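Nicotinate-nucleotide pyrophosphorylase (Francisella tularensis subsp. tularensis, PDB 3TQV) catalyses the transfer of a phosphoribosyl group from phosphoribosyl diphosphate to quinolinate with loss of carbon dioxide, giving nicotinate mononucleotide for NAD synthesis. Local coordinates at residues K137-L150 against K153-G167. Numbering follows the deposited sequence.
Sequences KLLDTRKTIPGFRL and KYAVRCGGGFNHRIG. With PO4 (phosphate ion), chain F.
Asp140 sets its CG between its own backbone N and carbonyl carbon (chi1 55°), and Lys153, bent once at chi2 (-75°) and straight beyond, comes in square to it, so that the ammonium meets the carboxylate in a salt bridge, NZ to OD1 2.8 Å. From helix 149-159 the Lys153 chain runs outward, its CG passing Arg149 O and its CE lying beside Arg149 CD, and NZ then gathers two backbone carbonyls as well, Thr141 O at 3.0 Å and Arg165 O at 3.1 Å, approaching each from above its carbonyl plane. One buried lysine thus ties together the loops after strand 137-139 and after the helix. Asp140 OD1 also takes a weak bond from His164 N, while Val156 CG1 packs near OD2.

Upstream, the backbones of Leu138-Asp140 and Phe162 are joined in a single bridge: Phe162 N donates to Leu138 O at 2.9 Å, and Asp140 N returns a weak bond to Phe162 O. The Phe162 ring lies against Lys137, whose CD comes within 3.6 Å of CE2. On the helix side, Leu150 CD2 meets Ile166 CG2.

Past the lysine, both loops close on a phosphate ion. Arg165, stretched out as far as NE, presents the edge of its guanidinium: NE reaches O3 of the phosphate at 2.7 Å, almost straight, and NH2 takes O4. Arg142 binds O2 through its backbone N and O4 through NH1, while its NH2 pairs with Asp30 of the second subunit. The phosphate probably came from the crystallisation liquor, but Arg142 and Arg165 are predicted substrate-binding residues of this barrel-like domain. Their cationic pocket is consistent with binding an anionic substrate, quinolinate or a phosphate-bearing one, whereas Asp140 probably balances the buried lysine itself.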
ATOM      1  N   LYS B 137       3.770 -11.122 -22.118  1.00 23.78           N
ATOM      2  CA  LYS B 137       2.787 -10.959 -21.036  1.00 24.52           C
ATOM      3  C   LYS B 137       3.421 -10.402 -19.750  1.00 28.46           C
ATOM      4  O   LYS B 137       4.630 -10.512 -19.545  1.00 25.19           O
ATOM      5  CB  LYS B 137       2.087 -12.283 -20.717  1.00 27.45           C
ATOM      6  CG  LYS B 137       1.520 -13.010 -21.914  1.00 28.00           C
ATOM      7  CD  LYS B 137       0.105 -12.568 -22.247  1.00 32.56           C
ATOM      8  CE  LYS B 137      -0.481 -13.376 -23.422  1.00 37.02           C
ATOM      9  NZ  LYS B 137      -0.443 -14.867 -23.211  1.00 24.68           N
ATOM     10  N   LEU B 138       2.581  -9.814 -18.895  1.00 28.19           N
ATOM     11  CA  LEU B 138       2.986  -9.212 -17.615  1.00 22.77           C
ATOM     12  C   LEU B 138       2.866 -10.188 -16.436  1.00 20.41           C
ATOM     13  O   LEU B 138       1.803 -10.776 -16.195  1.00 20.98           O
ATOM     14  CB  LEU B 138       2.088  -8.012 -17.323  1.00 25.44           C
ATOM     15  CG  LEU B 138       2.714  -6.722 -16.799  1.00 24.84           C
ATOM     16  CD1 LEU B 138       3.713  -6.230 -17.813  1.00 19.57           C
ATOM     17  CD2 LEU B 138       1.657  -5.650 -16.547  1.00 21.03           C
ATOM     18  N   LEU B 139       3.948 -10.361 -15.694  1.00 30.25           N
ATOM     19  CA  LEU B 139       3.878 -11.158 -14.478  1.00 29.97           C
ATOM     20  C   LEU B 139       4.099 -10.286 -13.250  1.00 25.60           C
ATOM     21  O   LEU B 139       4.875  -9.337 -13.288  1.00 20.00           O
ATOM     22  CB  LEU B 139       4.899 -12.289 -14.513  1.00 29.92           C
ATOM     23  CG  LEU B 139       4.602 -13.392 -15.526  1.00 30.54           C
ATOM     24  CD1 LEU B 139       5.722 -14.408 -15.528  1.00 33.58           C
ATOM     25  CD2 LEU B 139       3.271 -14.063 -15.229  1.00 26.76           C
ATOM     26  N   ASP B 140       3.394 -10.596 -12.169  1.00 16.28           N
ATOM     27  CA  ASP B 140       3.629  -9.917 -10.906  1.00 13.43           C
ATOM     28  C   ASP B 140       4.696 -10.657 -10.085  1.00 15.63           C
ATOM     29  O   ASP B 140       5.423 -11.492 -10.626  1.00 12.89           O
ATOM     30  CB  ASP B 140       2.330  -9.750 -10.120  1.00 12.46           C
ATOM     31  CG  ASP B 140       1.598 -11.063  -9.891  1.00 17.61           C
ATOM     32  OD1 ASP B 140       2.208 -12.158  -9.917  1.00 16.68           O
ATOM     33  OD2 ASP B 140       0.380 -10.979  -9.670  1.00 18.00           O
ATOM     34  N   THR B 141       4.779 -10.350  -8.784  1.00 12.37           N
ATOM     35  CA  THR B 141       5.878 -10.819  -7.927  1.00 13.21           C
ATOM     36  C   THR B 141       5.357 -10.964  -6.526  1.00 14.78           C
ATOM     37  O   THR B 141       4.144 -10.885  -6.302  1.00 17.69           O
ATOM     38  CB  THR B 141       7.000  -9.781  -7.838  1.00  5.63           C
ATOM     39  OG1 THR B 141       6.605  -8.755  -6.919  1.00  6.01           O
ATOM     40  CG2 THR B 141       7.276  -9.154  -9.218  1.00  7.30           C
ATOM     41  N   ARG B 142       6.267 -11.147  -5.575  1.00 13.19           N
ATOM     42  CA  ARG B 142       5.878 -11.178  -4.164  1.00 14.82           C
ATOM     43  C   ARG B 142       6.053  -9.799  -3.491  1.00 12.73           C
ATOM     44  O   ARG B 142       5.812  -9.653  -2.281  1.00  7.60           O
ATOM     45  CB  ARG B 142       6.631 -12.285  -3.400  1.00 12.55           C
ATOM     46  CG  ARG B 142       6.157 -13.715  -3.761  1.00 15.61           C
ATOM     47  CD  ARG B 142       7.144 -14.832  -3.371  1.00 10.26           C
ATOM     48  NE  ARG B 142       7.524 -14.809  -1.958  1.00  9.30           N
ATOM     49  CZ  ARG B 142       8.759 -14.550  -1.505  1.00 10.09           C
ATOM     50  NH1 ARG B 142       9.742 -14.291  -2.352  1.00 11.20           N
ATOM     51  NH2 ARG B 142       9.021 -14.559  -0.198  1.00  8.20           N
ATOM     52  N   LYS B 143       6.447  -8.788  -4.271  1.00  7.56           N
ATOM     53  CA  LYS B 143       6.609  -7.440  -3.725  1.00 10.24           C
ATOM     54  C   LYS B 143       5.234  -6.797  -3.529  1.00 10.75           C
ATOM     55  O   LYS B 143       4.759  -5.981  -4.327  1.00 10.75           O
ATOM     56  CB  LYS B 143       7.555  -6.588  -4.577  1.00 11.66           C
ATOM     57  CG  LYS B 143       8.977  -7.183  -4.725  1.00 14.47           C
ATOM     58  CD  LYS B 143       9.834  -6.323  -5.648  1.00 16.93           C
ATOM     59  CE  LYS B 143      11.332  -6.455  -5.362  1.00 13.25           C
ATOM     60  NZ  LYS B 143      11.748  -7.855  -5.585  1.00 14.77           N
ATOM     61  N   THR B 144       4.621  -7.183  -2.418  1.00 15.78           N
ATOM     62  CA  THR B 144       3.229  -6.949  -2.138  1.00 19.91           C
ATOM     63  C   THR B 144       3.066  -6.174  -0.813  1.00 16.45           C
ATOM     64  O   THR B 144       3.977  -6.178   0.029  1.00 14.80           O
ATOM     65  CB  THR B 144       2.580  -8.325  -2.019  1.00 19.39           C
ATOM     66  OG1 THR B 144       1.750  -8.570  -3.157  1.00 23.91           O
ATOM     67  CG2 THR B 144       1.787  -8.460  -0.731  1.00 19.42           C
ATOM     68  N   ILE B 145       1.924  -5.508  -0.625  1.00 11.12           N
ATOM     69  CA  ILE B 145       1.602  -4.940   0.688  1.00 12.74           C
ATOM     70  C   ILE B 145       1.199  -6.045   1.668  1.00  8.34           C
ATOM     71  O   ILE B 145       0.285  -6.816   1.398  1.00 11.09           O
ATOM     72  CB  ILE B 145       0.458  -3.917   0.644  1.00  6.66           C
ATOM     73  CG1 ILE B 145       0.651  -2.949  -0.524  1.00  8.21           C
ATOM     74  CG2 ILE B 145       0.392  -3.175   1.992  1.00  4.32           C
ATOM     75  CD1 ILE B 145       2.044  -2.309  -0.555  1.00  7.56           C
ATOM     76  N   PRO B 146       1.883  -6.124   2.811  1.00  8.15           N
ATOM     77  CA  PRO B 146       1.607  -7.246   3.698  1.00 14.61           C
ATOM     78  C   PRO B 146       0.112  -7.413   3.973  1.00 15.83           C
ATOM     79  O   PRO B 146      -0.584  -6.427   4.225  1.00 12.57           O
ATOM     80  CB  PRO B 146       2.376  -6.861   4.960  1.00 10.16           C
ATOM     81  CG  PRO B 146       3.598  -6.173   4.412  1.00 11.67           C
ATOM     82  CD  PRO B 146       3.049  -5.348   3.263  1.00  8.94           C
ATOM     83  N   GLY B 147      -0.363  -8.658   3.903  1.00  4.38           N
ATOM     84  CA  GLY B 147      -1.745  -8.987   4.188  1.00  5.65           C
ATOM     85  C   GLY B 147      -2.625  -8.874   2.964  1.00  4.38           C
ATOM     86  O   GLY B 147      -3.803  -9.212   3.001  1.00  9.01           O
ATOM     87  N   PHE B 148      -2.046  -8.372   1.884  1.00 10.69           N
ATOM     88  CA  PHE B 148      -2.773  -8.082   0.656  1.00 13.22           C
ATOM     89  C   PHE B 148      -2.156  -8.846  -0.490  1.00 12.70           C
ATOM     90  O   PHE B 148      -2.172  -8.369  -1.625  1.00 13.45           O
ATOM     91  CB  PHE B 148      -2.711  -6.587   0.329  1.00 10.09           C
ATOM     92  CG  PHE B 148      -3.624  -5.749   1.164  1.00 10.47           C
ATOM     93  CD1 PHE B 148      -4.855  -5.344   0.664  1.00 13.17           C
ATOM     94  CD2 PHE B 148      -3.249  -5.365   2.447  1.00  7.12           C
ATOM     95  CE1 PHE B 148      -5.729  -4.585   1.429  1.00 10.06           C
ATOM     96  CE2 PHE B 148      -4.095  -4.587   3.233  1.00  8.60           C
ATOM     97  CZ  PHE B 148      -5.355  -4.185   2.718  1.00 10.07           C
ATOM     98  N   ARG B 149      -1.602 -10.018  -0.190  1.00 11.62           N
ATOM     99  CA  ARG B 149      -1.000 -10.853  -1.220  1.00 13.30           C
ATOM    100  C   ARG B 149      -2.030 -11.237  -2.273  1.00 16.52           C
ATOM    101  O   ARG B 149      -1.878 -10.920  -3.451  1.00 18.57           O
ATOM    102  CB  ARG B 149      -0.391 -12.111  -0.604  1.00 14.44           C
ATOM    103  CG  ARG B 149      -0.163 -13.231  -1.593  1.00 23.30           C
ATOM    104  CD  ARG B 149       1.064 -13.040  -2.466  1.00 20.67           C
ATOM    105  NE  ARG B 149       2.279 -13.165  -1.669  1.00 20.28           N
ATOM    106  CZ  ARG B 149       3.164 -12.190  -1.556  1.00 15.26           C
ATOM    107  NH1 ARG B 149       2.955 -11.053  -2.205  1.00 20.70           N
ATOM    108  NH2 ARG B 149       4.243 -12.342  -0.812  1.00 10.74           N
ATOM    109  N   LEU B 150      -3.090 -11.907  -1.834  1.00 14.76           N
ATOM    110  CA  LEU B 150      -4.124 -12.359  -2.749  1.00 20.40           C
ATOM    111  C   LEU B 150      -4.925 -11.186  -3.334  1.00 19.80           C
ATOM    112  O   LEU B 150      -5.232 -11.154  -4.530  1.00 18.27           O
ATOM    113  CB  LEU B 150      -5.033 -13.381  -2.054  1.00 18.39           C
ATOM    114  CG  LEU B 150      -4.377 -14.751  -1.828  1.00 21.78           C
ATOM    115  CD1 LEU B 150      -5.297 -15.661  -1.029  1.00 20.12           C
ATOM    116  CD2 LEU B 150      -3.974 -15.423  -3.149  1.00 20.72           C
ATOM    117  N   LYS B 153      -2.862  -9.844  -6.117  1.00 14.58           N
ATOM    118  CA  LYS B 153      -2.815 -10.789  -7.225  1.00 17.51           C
ATOM    119  C   LYS B 153      -4.117 -10.653  -8.023  1.00 22.77           C
ATOM    120  O   LYS B 153      -4.126 -10.649  -9.255  1.00 19.12           O
ATOM    121  CB  LYS B 153      -2.670 -12.214  -6.689  1.00 21.98           C
ATOM    122  CG  LYS B 153      -1.360 -12.500  -5.952  1.00 17.89           C
ATOM    123  CD  LYS B 153      -0.209 -12.634  -6.927  1.00 16.77           C
ATOM    124  CE  LYS B 153       1.088 -13.020  -6.256  1.00 18.24           C
ATOM    125  NZ  LYS B 153       2.237 -12.992  -7.222  1.00 17.99           N
ATOM    126  N   TYR B 154      -5.216 -10.521  -7.296  1.00 16.74           N
ATOM    127  CA  TYR B 154      -6.514 -10.308  -7.910  1.00 20.73           C
ATOM    128  C   TYR B 154      -6.549  -8.978  -8.691  1.00 21.87           C
ATOM    129  O   TYR B 154      -6.966  -8.937  -9.852  1.00 19.97           O
ATOM    130  CB  TYR B 154      -7.626 -10.378  -6.847  1.00 16.76           C
ATOM    131  CG  TYR B 154      -9.002 -10.138  -7.392  1.00 22.15           C
ATOM    132  CD1 TYR B 154      -9.599 -11.054  -8.243  1.00 25.98           C
ATOM    133  CD2 TYR B 154      -9.708  -8.981  -7.068  1.00 27.77           C
ATOM    134  CE1 TYR B 154     -10.853 -10.829  -8.759  1.00 22.77           C
ATOM    135  CE2 TYR B 154     -10.975  -8.747  -7.577  1.00 26.86           C
ATOM    136  CZ  TYR B 154     -11.540  -9.677  -8.427  1.00 23.05           C
ATOM    137  OH  TYR B 154     -12.804  -9.457  -8.947  1.00 21.57           O
ATOM    138  N   ALA B 155      -6.103  -7.892  -8.068  1.00 28.12           N
ATOM    139  CA  ALA B 155      -6.085  -6.606  -8.754  1.00 27.55           C
ATOM    140  C   ALA B 155      -5.286  -6.711 -10.037  1.00 25.17           C
ATOM    141  O   ALA B 155      -5.686  -6.202 -11.075  1.00 28.11           O
ATOM    142  CB  ALA B 155      -5.497  -5.525  -7.859  1.00 20.67           C
ATOM    143  N   VAL B 156      -4.146  -7.373  -9.965  1.00 13.67           N
ATOM    144  CA  VAL B 156      -3.277  -7.441 -11.122  1.00 14.91           C
ATOM    145  C   VAL B 156      -3.979  -8.194 -12.252  1.00 16.76           C
ATOM    146  O   VAL B 156      -3.961  -7.759 -13.403  1.00 17.03           O
ATOM    147  CB  VAL B 156      -1.908  -8.065 -10.776  1.00 15.89           C
ATOM    148  CG1 VAL B 156      -1.148  -8.389 -12.032  1.00 15.82           C
ATOM    149  CG2 VAL B 156      -1.095  -7.111  -9.892  1.00  9.55           C
ATOM    150  N   ARG B 157      -4.612  -9.315 -11.922  1.00 22.88           N
ATOM    151  CA  ARG B 157      -5.437 -10.014 -12.892  1.00 22.56           C
ATOM    152  C   ARG B 157      -6.522  -9.078 -13.418  1.00 27.66           C
ATOM    153  O   ARG B 157      -6.714  -8.979 -14.628  1.00 23.09           O
ATOM    154  CB  ARG B 157      -6.043 -11.276 -12.285  1.00 24.41           C
ATOM    155  CG  ARG B 157      -5.063 -12.444 -12.178  1.00 23.51           C
ATOM    156  CD  ARG B 157      -4.749 -13.034 -13.544  1.00 20.66           C
ATOM    157  NE  ARG B 157      -5.988 -13.302 -14.252  1.00 29.53           N
ATOM    158  CZ  ARG B 157      -6.277 -12.840 -15.464  1.00 29.29           C
ATOM    159  NH1 ARG B 157      -5.393 -12.102 -16.129  1.00 23.54           N
ATOM    160  NH2 ARG B 157      -7.450 -13.133 -16.012  1.00 26.21           N
ATOM    161  N   CYS B 158      -7.203  -8.371 -12.517  1.00 23.94           N
ATOM    162  CA  CYS B 158      -8.256  -7.436 -12.914  1.00 20.31           C
ATOM    163  C   CYS B 158      -7.802  -6.439 -13.983  1.00 19.33           C
ATOM    164  O   CYS B 158      -8.611  -5.962 -14.790  1.00 16.51           O
ATOM    165  CB  CYS B 158      -8.819  -6.690 -11.704  1.00 16.26           C
ATOM    166  SG  CYS B 158      -9.985  -7.664 -10.744  1.00 19.65           S
ATOM    167  N   GLY B 159      -6.508  -6.136 -13.989  1.00 28.45           N
ATOM    168  CA  GLY B 159      -5.967  -5.124 -14.875  1.00 24.48           C
ATOM    169  C   GLY B 159      -5.319  -5.636 -16.148  1.00 22.58           C
ATOM    170  O   GLY B 159      -4.907  -4.845 -16.988  1.00 23.04           O
ATOM    171  N   GLY B 160      -5.209  -6.950 -16.303  1.00 15.65           N
ATOM    172  CA  GLY B 160      -4.648  -7.491 -17.527  1.00 14.46           C
ATOM    173  C   GLY B 160      -3.435  -8.364 -17.284  1.00 17.21           C
ATOM    174  O   GLY B 160      -2.991  -9.113 -18.167  1.00 15.63           O
ATOM    175  N   GLY B 161      -2.906  -8.281 -16.069  1.00 11.43           N
ATOM    176  CA  GLY B 161      -1.692  -8.994 -15.733  1.00 15.32           C
ATOM    177  C   GLY B 161      -1.974 -10.401 -15.270  1.00 20.24           C
ATOM    178  O   GLY B 161      -3.059 -10.678 -14.784  1.00 17.88           O
ATOM    179  N   PHE B 162      -0.993 -11.285 -15.428  1.00 20.60           N
ATOM    180  CA  PHE B 162      -1.112 -12.655 -14.954  1.00 22.61           C
ATOM    181  C   PHE B 162      -0.186 -12.916 -13.747  1.00 23.31           C
ATOM    182  O   PHE B 162       0.845 -12.238 -13.558  1.00 19.63           O
ATOM    183  CB  PHE B 162      -0.837 -13.665 -16.082  1.00 19.57           C
ATOM    184  CG  PHE B 162      -1.712 -13.489 -17.302  1.00 22.62           C
ATOM    185  CD1 PHE B 162      -2.918 -14.169 -17.416  1.00 25.53           C
ATOM    186  CD2 PHE B 162      -1.324 -12.650 -18.337  1.00 19.90           C
ATOM    187  CE1 PHE B 162      -3.731 -14.005 -18.546  1.00 22.62           C
ATOM    188  CE2 PHE B 162      -2.122 -12.485 -19.454  1.00 22.57           C
ATOM    189  CZ  PHE B 162      -3.328 -13.169 -19.563  1.00 22.86           C
ATOM    190  N   ASN B 163      -0.564 -13.919 -12.951  1.00 20.93           N
ATOM    191  CA  ASN B 163       0.077 -14.193 -11.683  1.00 20.97           C
ATOM    192  C   ASN B 163       1.303 -15.093 -11.773  1.00 22.54           C
ATOM    193  O   ASN B 163       1.206 -16.267 -12.107  1.00 23.95           O
ATOM    194  CB  ASN B 163      -0.934 -14.811 -10.717  1.00 22.76           C
ATOM    195  CG  ASN B 163      -2.119 -13.892 -10.429  1.00 24.95           C
ATOM    196  OD1 ASN B 163      -1.962 -12.677 -10.320  1.00 21.06           O
ATOM    197  ND2 ASN B 163      -3.310 -14.472 -10.304  1.00 24.90           N
ATOM    198  N   HIS B 164       2.464 -14.528 -11.459  1.00 30.81           N
ATOM    199  CA  HIS B 164       3.636 -15.310 -11.085  1.00 26.95           C
ATOM    200  C   HIS B 164       3.240 -16.065  -9.819  1.00 29.32           C
ATOM    201  O   HIS B 164       2.129 -15.902  -9.332  1.00 29.50           O
ATOM    202  CB  HIS B 164       4.793 -14.365 -10.806  1.00 26.07           C
ATOM    203  CG  HIS B 164       6.099 -15.047 -10.556  1.00 25.76           C
ATOM    204  ND1 HIS B 164       6.829 -15.644 -11.557  1.00 28.74           N
ATOM    205  CD2 HIS B 164       6.822 -15.193  -9.425  1.00 21.29           C
ATOM    206  CE1 HIS B 164       7.940 -16.145 -11.050  1.00 23.82           C
ATOM    207  NE2 HIS B 164       7.963 -15.879  -9.759  1.00 20.38           N
ATOM    208  N   ARG B 165       4.125 -16.889  -9.278  1.00 20.23           N
ATOM    209  CA  ARG B 165       3.722 -17.751  -8.171  1.00 17.69           C
ATOM    210  C   ARG B 165       3.074 -16.952  -7.034  1.00 22.86           C
ATOM    211  O   ARG B 165       3.454 -15.817  -6.774  1.00 20.55           O
ATOM    212  CB  ARG B 165       4.908 -18.560  -7.658  1.00 17.19           C
ATOM    213  CG  ARG B 165       6.092 -17.712  -7.271  1.00 17.34           C
ATOM    214  CD  ARG B 165       7.166 -18.516  -6.567  1.00 17.47           C
ATOM    215  NE  ARG B 165       8.158 -17.642  -5.942  1.00 13.09           N
ATOM    216  CZ  ARG B 165       9.152 -18.051  -5.155  1.00  7.89           C
ATOM    217  NH1 ARG B 165       9.311 -19.344  -4.876  1.00  7.18           N
ATOM    218  NH2 ARG B 165       9.989 -17.149  -4.650  1.00  7.83           N
ATOM    219  N   ILE B 166       2.090 -17.531  -6.357  1.00 24.98           N
ATOM    220  CA  ILE B 166       1.501 -16.853  -5.209  1.00 21.29           C
ATOM    221  C   ILE B 166       2.487 -16.663  -4.053  1.00 22.48           C
ATOM    222  O   ILE B 166       2.473 -15.621  -3.397  1.00 18.90           O
ATOM    223  CB  ILE B 166       0.240 -17.574  -4.670  1.00 30.29           C
ATOM    224  CG1 ILE B 166      -0.752 -17.827  -5.804  1.00 25.48           C
ATOM    225  CG2 ILE B 166      -0.385 -16.775  -3.511  1.00 25.86           C
ATOM    226  CD1 ILE B 166      -0.973 -16.614  -6.708  1.00 30.39           C
ATOM    227  N   GLY B 167       3.333 -17.658  -3.793  1.00 23.53           N
ATOM    228  CA  GLY B 167       4.206 -17.593  -2.633  1.00 17.88           C
ATOM    229  C   GLY B 167       5.432 -18.481  -2.609  1.00 16.74           C
ATOM    230  O   GLY B 167       6.078 -18.692  -3.640  1.00 15.07           O
TER
HETATM  231  P   PO4 F 289       9.017 -13.907  -6.349  1.00 30.00           P
HETATM  232  O1  PO4 F 289       9.806 -13.833  -7.621  1.00 30.00           O
HETATM  233  O2  PO4 F 289       8.336 -12.595  -6.078  1.00 30.00           O
HETATM  234  O3  PO4 F 289       7.998 -14.998  -6.462  1.00 30.00           O
HETATM  235  O4  PO4 F 289       9.944 -14.242  -5.220  1.00 30.00           O